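Local coordinates for FHA domain-containing protein FhaA (Mycobacterium tuberculosis, PDB 3PO8), which regulates cell growth and peptidoglycan synthesis by binding MviN, and is represented here by its FHA domain, which binds phosphorylated MviN and PknB, at residues Thr4-Gln9 / Ile49-Gln54; Phe35-Thr40 / Ile85-Ser90. One frame throughout, in Å; residues are numbered along the deposited sequence.

Interaction 1: residues Thr4-Gln9 / Ile49-Gln54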
ATOM      1  N   THR A   4       1.559  16.016  -6.737  1.00 21.42           N
ATOM      2  CA  THR A   4       0.735  15.276  -5.793  1.00 20.70           C
ATOM      3  C   THR A   4       1.637  14.405  -4.963  1.00 18.70           C
ATOM      4  O   THR A   4       2.718  14.014  -5.393  1.00 16.84           O
ATOM      5  CB  THR A   4      -0.263  14.344  -6.539  1.00 20.76           C
ATOM      6  OG1 THR A   4      -1.049  15.129  -7.442  1.00 24.35           O
ATOM      7  CG2 THR A   4      -1.166  13.566  -5.556  1.00 23.03           C
ATOM      8  N   SER A   5       1.174  14.096  -3.763  1.00 17.34           N
ATOM      9  CA  SER A   5       1.809  13.099  -2.953  1.00 17.58           C
ATOM     10  C   SER A   5       0.753  12.154  -2.429  1.00 15.78           C
ATOM     11  O   SER A   5      -0.410  12.486  -2.310  1.00 15.09           O
ATOM     12  CB  SER A   5       2.555  13.756  -1.808  1.00 18.88           C
ATOM     13  OG  SER A   5       3.081  12.776  -0.938  1.00 22.74           O
ATOM     14  N   VAL A   6       1.185  10.947  -2.117  1.00 13.50           N
ATOM     15  CA  VAL A   6       0.283   9.922  -1.627  1.00 13.46           C
ATOM     16  C   VAL A   6       0.805   9.398  -0.308  1.00 12.48           C
ATOM     17  O   VAL A   6       2.000   9.086  -0.180  1.00 12.84           O
ATOM     18  CB  VAL A   6       0.169   8.718  -2.601  1.00 12.19           C
ATOM     19  CG1 VAL A   6      -0.727   7.612  -1.981  1.00 13.11           C
ATOM     20  CG2 VAL A   6      -0.371   9.157  -3.959  1.00 14.30           C
ATOM     21  N   THR A   7      -0.088   9.313   0.668  1.00 12.37           N
ATOM     22  CA  THR A   7       0.215   8.685   1.944  1.00 12.93           C
ATOM     23  C   THR A   7      -0.593   7.438   2.163  1.00 12.30           C
ATOM     24  O   THR A   7      -1.748   7.304   1.722  1.00 13.38           O
ATOM     25  CB  THR A   7       0.008   9.623   3.141  1.00 13.44           C
ATOM     26  OG1 THR A   7      -1.337  10.117   3.135  1.00 15.09           O
ATOM     27  CG2 THR A   7       0.982  10.749   3.074  1.00 16.14           C
ATOM     28  N   LEU A   8       0.046   6.519   2.865  1.00 11.75           N
ATOM     29  CA  LEU A   8      -0.548   5.252   3.269  1.00 11.25           C
ATOM     30  C   LEU A   8      -0.572   5.292   4.784  1.00 11.51           C
ATOM     31  O   LEU A   8       0.489   5.477   5.393  1.00 14.03           O
ATOM     32  CB  LEU A   8       0.346   4.094   2.840  1.00 11.36           C
ATOM     33  CG  LEU A   8       0.749   3.986   1.363  1.00 13.18           C
ATOM     34  CD1 LEU A   8       1.599   2.741   1.127  1.00 15.61           C
ATOM     35  CD2 LEU A   8      -0.491   3.984   0.521  1.00 16.94           C
ATOM     36  N   GLN A   9      -1.727   5.146   5.402  1.00 11.09           N
ATOM     37  CA  GLN A   9      -1.813   5.158   6.867  1.00 11.66           C
ATOM     38  C   GLN A   9      -2.433   3.869   7.383  1.00 13.29           C
ATOM     39  O   GLN A   9      -3.534   3.487   6.956  1.00 11.90           O
ATOM     40  CB  GLN A   9      -2.647   6.344   7.362  1.00 12.16           C
ATOM     41  CG  GLN A   9      -2.775   6.387   8.865  1.00 13.89           C
ATOM     42  CD  GLN A   9      -3.288   7.697   9.366  1.00 17.51           C
ATOM     43  OE1 GLN A   9      -4.265   8.226   8.849  1.00 21.16           O
ATOM     44  NE2 GLN A   9      -2.648   8.226  10.405  1.00 20.78           N
ATOM     45  N   ILE A  49       3.547  -0.644  -4.808  1.00  9.78           N
ATOM     46  CA  ILE A  49       2.859   0.520  -5.338  1.00 10.02           C
ATOM     47  C   ILE A  49       3.886   1.288  -6.139  1.00  9.38           C
ATOM     48  O   ILE A  49       4.923   1.687  -5.608  1.00 11.64           O
ATOM     49  CB  ILE A  49       2.222   1.408  -4.283  1.00 10.11           C
ATOM     50  CG1 ILE A  49       1.158   0.617  -3.516  1.00 11.10           C
ATOM     51  CG2 ILE A  49       1.565   2.608  -4.947  1.00 12.53           C
ATOM     52  CD1 ILE A  49       0.604   1.252  -2.248  1.00 11.89           C
ATOM     53  N   ARG A  50       3.592   1.470  -7.420  1.00  9.25           N
ATOM     54  CA  ARG A  50       4.446   2.190  -8.348  1.00  9.78           C
ATOM     55  C   ARG A  50       3.944   3.609  -8.491  1.00  9.93           C
ATOM     56  O   ARG A  50       2.792   3.799  -8.816  1.00 11.11           O
ATOM     57  CB  ARG A  50       4.455   1.462  -9.676  1.00  9.98           C
ATOM     58  CG  ARG A  50       5.030   0.047  -9.504  1.00 12.37           C
ATOM     59  CD  ARG A  50       5.355  -0.664 -10.806  1.00 14.86           C
ATOM     60  NE  ARG A  50       4.232  -0.688 -11.722  1.00 16.10           N
ATOM     61  CZ  ARG A  50       3.369  -1.694 -11.868  1.00 20.58           C
ATOM     62  NH1 ARG A  50       3.458  -2.789 -11.141  1.00 22.14           N
ATOM     63  NH2 ARG A  50       2.389  -1.584 -12.749  1.00 21.80           N
ATOM     64  N   TRP A  51       4.812   4.583  -8.238  1.00 10.77           N
ATOM     65  CA  TRP A  51       4.417   5.984  -8.210  1.00 11.32           C
ATOM     66  C   TRP A  51       5.296   6.815  -9.134  1.00 12.74           C
ATOM     67  O   TRP A  51       6.506   6.739  -9.062  1.00 12.80           O
ATOM     68  CB  TRP A  51       4.562   6.484  -6.776  1.00 11.35           C
ATOM     69  CG  TRP A  51       4.269   7.931  -6.546  1.00 11.68           C
ATOM     70  CD1 TRP A  51       5.127   8.853  -6.030  1.00 14.10           C
ATOM     71  CD2 TRP A  51       3.030   8.618  -6.768  1.00 11.89           C
ATOM     72  NE1 TRP A  51       4.506  10.069  -5.935  1.00 15.52           N
ATOM     73  CE2 TRP A  51       3.213   9.946  -6.361  1.00 14.73           C
ATOM     74  CE3 TRP A  51       1.779   8.239  -7.282  1.00 11.94           C
ATOM     75  CZ2 TRP A  51       2.207  10.898  -6.470  1.00 14.10           C
ATOM     76  CZ3 TRP A  51       0.769   9.181  -7.358  1.00 13.26           C
ATOM     77  CH2 TRP A  51       0.995  10.501  -6.959  1.00 14.65           C
ATOM     78  N   ASP A  52       4.687   7.635  -9.980  1.00 15.23           N
ATOM     79  CA  ASP A  52       5.464   8.509 -10.864  1.00 17.16           C
ATOM     80  C   ASP A  52       5.157   9.973 -10.603  1.00 17.59           C
ATOM     81  O   ASP A  52       5.374  10.808 -11.480  1.00 19.62           O
ATOM     82  CB  ASP A  52       5.140   8.202 -12.317  1.00 17.78           C
ATOM     83  CG  ASP A  52       3.758   8.699 -12.716  1.00 19.55           C
ATOM     84  OD1 ASP A  52       2.909   8.880 -11.806  1.00 15.50           O
ATOM     85  OD2 ASP A  52       3.520   8.905 -13.930  1.00 23.99           O
ATOM     86  N   GLY A  53       4.646  10.299  -9.424  1.00 17.91           N
ATOM     87  CA  GLY A  53       4.215  11.664  -9.108  1.00 18.06           C
ATOM     88  C   GLY A  53       2.803  12.055  -9.529  1.00 18.47           C
ATOM     89  O   GLY A  53       2.328  13.154  -9.206  1.00 19.47           O
ATOM     90  N   GLN A  54       2.124  11.176 -10.246  1.00 18.56           N
ATOM     91  CA  GLN A  54       0.796  11.450 -10.744  1.00 18.40           C
ATOM     92  C   GLN A  54      -0.165  10.299 -10.488  1.00 16.97           C
ATOM     93  O   GLN A  54      -1.266  10.510 -10.001  1.00 18.01           O
ATOM     94  CB  GLN A  54       0.854  11.700 -12.243  1.00 19.44           C
ATOM     95  CG  GLN A  54       1.568  12.978 -12.621  1.00 23.44           C
ATOM     96  CD  GLN A  54       0.665  14.197 -12.540  1.00 29.70           C
ATOM     97  OE1 GLN A  54       0.194  14.572 -11.459  1.00 33.94           O
ATOM     98  NE2 GLN A  54       0.427  14.832 -13.689  1.00 32.00           N
TER
HETATM   99  O   HOH W   1       4.977  12.585  -4.574  1.00 18.61           O
HETATM  100  O   HOH W   2       3.884  14.878  -7.993  1.00 23.93           O
HETATM  101  O   HOH W   3      -1.844  13.059  -9.204  1.00 35.23           O
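The Trp51 indole stands between the two segments with Val6 on one face and its own chain on the other. Val6 CG2 lies over the six-membered ring, 3.8 Å from its centroid and 22° off the normal, a CH-pi contact. The methyl sits toward the rim, where it is nearest Trp51 CH2 and CZ3. On the opposite face the chain doubles back, so that Gly53 N lies above the middle of the ring and Gln54 N nearer its rim. The edge is polar. Thr4 O lies in the ring plane, 3.3 Å from Trp51 CZ2. Water 1 is also in that plane; it accepts from Trp51 NE1 at 2.9 Å and donates to Thr4 O. The indole N-H is satisfied, and the water bridge, with the packing on both faces, probably limits the swing of the ring. With CG anti to the backbone N (chi1 177°), the indole extends from strand 47-51 across to the other sheet.

These strands belong to the two facing sheets of the FHA beta-sandwich. The axes of segments 4-9 and 49-51 come within 10.1 Å and run nearly antiparallel, at 163°. No direct hydrogen bond joins them; the segments meet through side chains and bridging waters. Deeper in, Leu8 and Ile49 meet tip to tip, with Leu8 CD1 3.8 Å from Ile49 CD1. Leu20 touches Val6, Leu8 and Ile49 and joins this apolar layer.

Toward the sandwich end, water takes over. Water 2 accepts from Thr4 N and donates to Gly53 O at 2.6 Å. Water 3 pairs with Thr4 OG1 and donates to Gln54 O at 2.7 Å. The turn beside the ring is an Asx turn: Gln54 N donates to Asp52 OD1 (2.9 Å), meeting it from above the carboxylate plane.

Interaction 2: residues Phe35-Thr40 / Ile85-Ser90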
ATOM      1  N   PHE A  35       7.558  -0.229   3.370  1.00 11.61           N
ATOM      2  CA  PHE A  35       6.560  -0.081   4.431  1.00 11.52           C
ATOM      3  C   PHE A  35       6.356  -1.492   4.972  1.00 10.63           C
ATOM      4  O   PHE A  35       5.790  -2.361   4.316  1.00 11.21           O
ATOM      5  CB  PHE A  35       5.260   0.516   3.883  1.00 11.71           C
ATOM      6  CG  PHE A  35       4.291   1.000   4.927  1.00 12.54           C
ATOM      7  CD1 PHE A  35       4.702   1.465   6.169  1.00 14.48           C
ATOM      8  CD2 PHE A  35       2.947   1.066   4.625  1.00 12.80           C
ATOM      9  CE1 PHE A  35       3.770   1.949   7.096  1.00 15.61           C
ATOM     10  CE2 PHE A  35       2.025   1.564   5.531  1.00 15.36           C
ATOM     11  CZ  PHE A  35       2.444   1.996   6.767  1.00 15.25           C
ATOM     12  N   ARG A  36       6.891  -1.711   6.163  1.00 11.39           N
ATOM     13  CA  ARG A  36       7.012  -3.038   6.748  1.00 11.28           C
ATOM     14  C   ARG A  36       5.919  -3.249   7.790  1.00 11.38           C
ATOM     15  O   ARG A  36       5.769  -2.430   8.701  1.00 12.16           O
ATOM     16  CB  ARG A  36       8.403  -3.201   7.355  1.00 11.78           C
ATOM     17  CG  ARG A  36       8.703  -4.598   7.840  1.00 11.39           C
ATOM     18  CD  ARG A  36      10.077  -4.636   8.446  1.00 12.44           C
ATOM     19  NE  ARG A  36      10.482  -5.984   8.806  1.00 14.22           N
ATOM     20  CZ  ARG A  36      11.658  -6.285   9.325  1.00 15.41           C
ATOM     21  NH1 ARG A  36      12.555  -5.349   9.498  1.00 13.54           N
ATOM     22  NH2 ARG A  36      11.936  -7.540   9.632  1.00 16.78           N
ATOM     23  N   LEU A  37       5.149  -4.329   7.651  1.00 11.79           N
ATOM     24  CA  LEU A  37       3.982  -4.597   8.515  1.00 12.83           C
ATOM     25  C   LEU A  37       4.221  -5.820   9.406  1.00 12.43           C
ATOM     26  O   LEU A  37       4.576  -6.883   8.906  1.00 13.48           O
ATOM     27  CB  LEU A  37       2.715  -4.827   7.686  1.00 13.39           C
ATOM     28  CG  LEU A  37       2.323  -3.751   6.686  1.00 13.60           C
ATOM     29  CD1 LEU A  37       0.937  -3.975   6.096  1.00 15.18           C
ATOM     30  CD2 LEU A  37       2.405  -2.383   7.264  1.00 16.11           C
ATOM     31  N   PRO A  38       3.952  -5.681  10.715  1.00 13.49           N
ATOM     32  CA  PRO A  38       4.111  -6.746  11.683  1.00 14.49           C
ATOM     33  C   PRO A  38       2.854  -7.623  11.728  1.00 15.40           C
ATOM     34  O   PRO A  38       2.055  -7.555  12.659  1.00 16.15           O
ATOM     35  CB  PRO A  38       4.313  -5.982  12.976  1.00 14.87           C
ATOM     36  CG  PRO A  38       3.475  -4.823  12.817  1.00 14.42           C
ATOM     37  CD  PRO A  38       3.664  -4.415  11.403  1.00 13.21           C
ATOM     38  N   ASP A  39       2.675  -8.387  10.668  1.00 15.08           N
ATOM     39  CA  ASP A  39       1.438  -9.132  10.416  1.00 14.55           C
ATOM     40  C   ASP A  39       1.837 -10.409   9.723  1.00 15.39           C
ATOM     41  O   ASP A  39       2.363 -10.383   8.618  1.00 15.21           O
ATOM     42  CB  ASP A  39       0.530  -8.255   9.541  1.00 14.42           C
ATOM     43  CG  ASP A  39      -0.831  -8.867   9.273  1.00 15.20           C
ATOM     44  OD1 ASP A  39      -0.986 -10.097   9.338  1.00 18.10           O
ATOM     45  OD2 ASP A  39      -1.767  -8.102   8.988  1.00 18.22           O
ATOM     46  N   THR A  40       1.598 -11.547  10.379  1.00 15.76           N
ATOM     47  CA  THR A  40       2.032 -12.824   9.831  1.00 16.09           C
ATOM     48  C   THR A  40       1.200 -13.257   8.630  1.00 15.63           C
ATOM     49  O   THR A  40       1.584 -14.174   7.908  1.00 18.14           O
ATOM     50  CB  THR A  40       2.013 -13.941  10.889  1.00 16.46           C
ATOM     51  OG1 THR A  40       0.704 -14.030  11.465  1.00 19.49           O
ATOM     52  CG2 THR A  40       3.056 -13.643  11.959  1.00 17.91           C
ATOM     53  N   ILE A  85      -6.778  -0.369   1.374  1.00  9.88           N
ATOM     54  CA  ILE A  85      -6.080  -1.618   1.017  1.00  9.46           C
ATOM     55  C   ILE A  85      -6.132  -2.583   2.187  1.00 10.48           C
ATOM     56  O   ILE A  85      -5.829  -2.194   3.298  1.00 10.83           O
ATOM     57  CB  ILE A  85      -4.606  -1.351   0.659  1.00  9.12           C
ATOM     58  CG1 ILE A  85      -4.496  -0.296  -0.441  1.00 10.64           C
ATOM     59  CG2 ILE A  85      -3.934  -2.682   0.269  1.00  9.95           C
ATOM     60  CD1 ILE A  85      -3.135   0.338  -0.459  1.00 12.39           C
ATOM     61  N   ARG A  86      -6.506  -3.833   1.954  1.00 10.82           N
ATOM     62  CA  ARG A  86      -6.472  -4.840   3.004  1.00 11.21           C
ATOM     63  C   ARG A  86      -5.563  -5.977   2.636  1.00 11.09           C
ATOM     64  O   ARG A  86      -5.586  -6.475   1.517  1.00 11.36           O
ATOM     65  CB  ARG A  86      -7.858  -5.352   3.318  1.00 11.47           C
ATOM     66  CG  ARG A  86      -8.679  -4.303   4.003  1.00 14.79           C
ATOM     67  CD  ARG A  86     -10.106  -4.748   4.266  1.00 17.56           C
ATOM     68  NE  ARG A  86     -10.833  -3.690   4.967  1.00 19.91           N
ATOM     69  CZ  ARG A  86     -11.490  -2.676   4.397  1.00 21.10           C
ATOM     70  NH1 ARG A  86     -11.580  -2.555   3.077  1.00 19.60           N
ATOM     71  NH2 ARG A  86     -12.090  -1.765   5.176  1.00 24.42           N
ATOM     72  N   LEU A  87      -4.730  -6.336   3.589  1.00 11.25           N
ATOM     73  CA  LEU A  87      -3.767  -7.402   3.411  1.00 11.33           C
ATOM     74  C   LEU A  87      -3.506  -7.978   4.764  1.00 11.89           C
ATOM     75  O   LEU A  87      -3.367  -7.248   5.742  1.00 11.69           O
ATOM     76  CB  LEU A  87      -2.473  -6.871   2.785  1.00 11.53           C
ATOM     77  CG  LEU A  87      -1.595  -5.873   3.530  1.00 12.34           C
ATOM     78  CD1 LEU A  87      -0.257  -5.726   2.795  1.00 14.61           C
ATOM     79  CD2 LEU A  87      -2.240  -4.493   3.704  1.00 14.26           C
ATOM     80  N   GLY A  88      -3.443  -9.293   4.840  1.00 13.56           N
ATOM     81  CA  GLY A  88      -3.396  -9.950   6.125  1.00 14.74           C
ATOM     82  C   GLY A  88      -4.524  -9.484   7.017  1.00 15.34           C
ATOM     83  O   GLY A  88      -5.692  -9.517   6.632  1.00 16.79           O
ATOM     84  N   HIS A  89      -4.156  -9.041   8.214  1.00 16.47           N
ATOM     85  CA  HIS A  89      -5.068  -8.509   9.193  1.00 18.68           C
ATOM     86  C   HIS A  89      -5.000  -6.988   9.212  1.00 18.24           C
ATOM     87  O   HIS A  89      -5.556  -6.339  10.105  1.00 19.94           O
ATOM     88  CB  HIS A  89      -4.691  -9.062  10.582  1.00 19.75           C
ATOM     89  CG  HIS A  89      -4.446 -10.545  10.605  1.00 24.75           C
ATOM     90  ND1 HIS A  89      -5.438 -11.458  10.890  1.00 29.71           N
ATOM     91  CD2 HIS A  89      -3.329 -11.271  10.364  1.00 27.51           C
ATOM     92  CE1 HIS A  89      -4.939 -12.681  10.833  1.00 30.18           C
ATOM     93  NE2 HIS A  89      -3.661 -12.593  10.513  1.00 30.83           N
ATOM     94  N   SER A  90      -4.331  -6.410   8.215  1.00 16.48           N
ATOM     95  CA  SER A  90      -4.026  -4.997   8.199  1.00 16.35           C
ATOM     96  C   SER A  90      -4.906  -4.227   7.213  1.00 15.02           C
ATOM     97  O   SER A  90      -5.359  -4.771   6.194  1.00 15.46           O
ATOM     98  CB  SER A  90      -2.563  -4.781   7.808  1.00 16.39           C
ATOM     99  OG  SER A  90      -1.666  -5.363   8.737  1.00 18.19           O
TER
HETATM  100  O   HOH W   4      -1.691 -15.031  10.125  1.00 36.90           O
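Leu37 lays its CD1 methyl against the Leu87 side chain, which it crosses at about a right angle. Leu37 CD1 is 3.9 Å from Leu87 CD1, with Leu87 CD2 and CG only slightly farther. The same methyl reaches Ser90 OG at 4.0 Å, so it borders the polar half of the contact. Ile27 and Ile92 touch both leucines and tie this patch to the sandwich interior.

Beyond it, the Asp39 carboxylate enters the turn from Leu87 to Ser90. This is a type II' beta turn, closed by backbone bonds between its two end residues. It joins strands 84-87 and 90-98 as a beta-hairpin. Asp39 CG is anti to the backbone N (chi1 -176°), which carries the carboxylate out to the turn. Two donors grip OD2 from different sides. His89 N reaches Asp39 OD2 at 2.7 Å on the syn lone pair, with an N-H...O angle of 144°. Ser90 OG donates to Asp39 OD2 at 2.8 Å on the anti lone pair. The other oxygen, OD1, accepts from Gly41 N, so the carboxylate also braces its own loop. In FHA domains this loop carries phosphothreonine-binding residues, and the contact is consistent with positioning its base.

Asp39 sits at the edge of the His89 ring, the carboxylate and ring planes 27° apart. Water 4 lies 3.2 Å from His89 NE2 and 2.9 Å from Thr40 OG1, bridging the two loops.

With both carboxylate oxygens engaged, Asp39 is probably held against rotation; three donors would stabilise a buried charge, consistent with an ionised acid.

Overall arrangement
The two contacts lie on opposite sides of the chain's centre, about 18 Å apart between centres. Their segments alternate along the chain: 4-9, 35-40, 49-54, 85-90. Each joins the antiparallel sheet holding strands 4-10, 84-87 and 90-98 to the mixed sheet holding strands 35-36 and 47-51. Interaction 1 contributes 4-9 to the first sheet, whereas interaction 2 contributes 85-90. The interior connects them, with Leu8 packing on Phe35 and Ile49 on Ile85. Interaction 2 ties loops together at the end of the sandwich where FHA domains typically bind phosphothreonine peptides. Interaction 1 lies away from it, toward both chain termini.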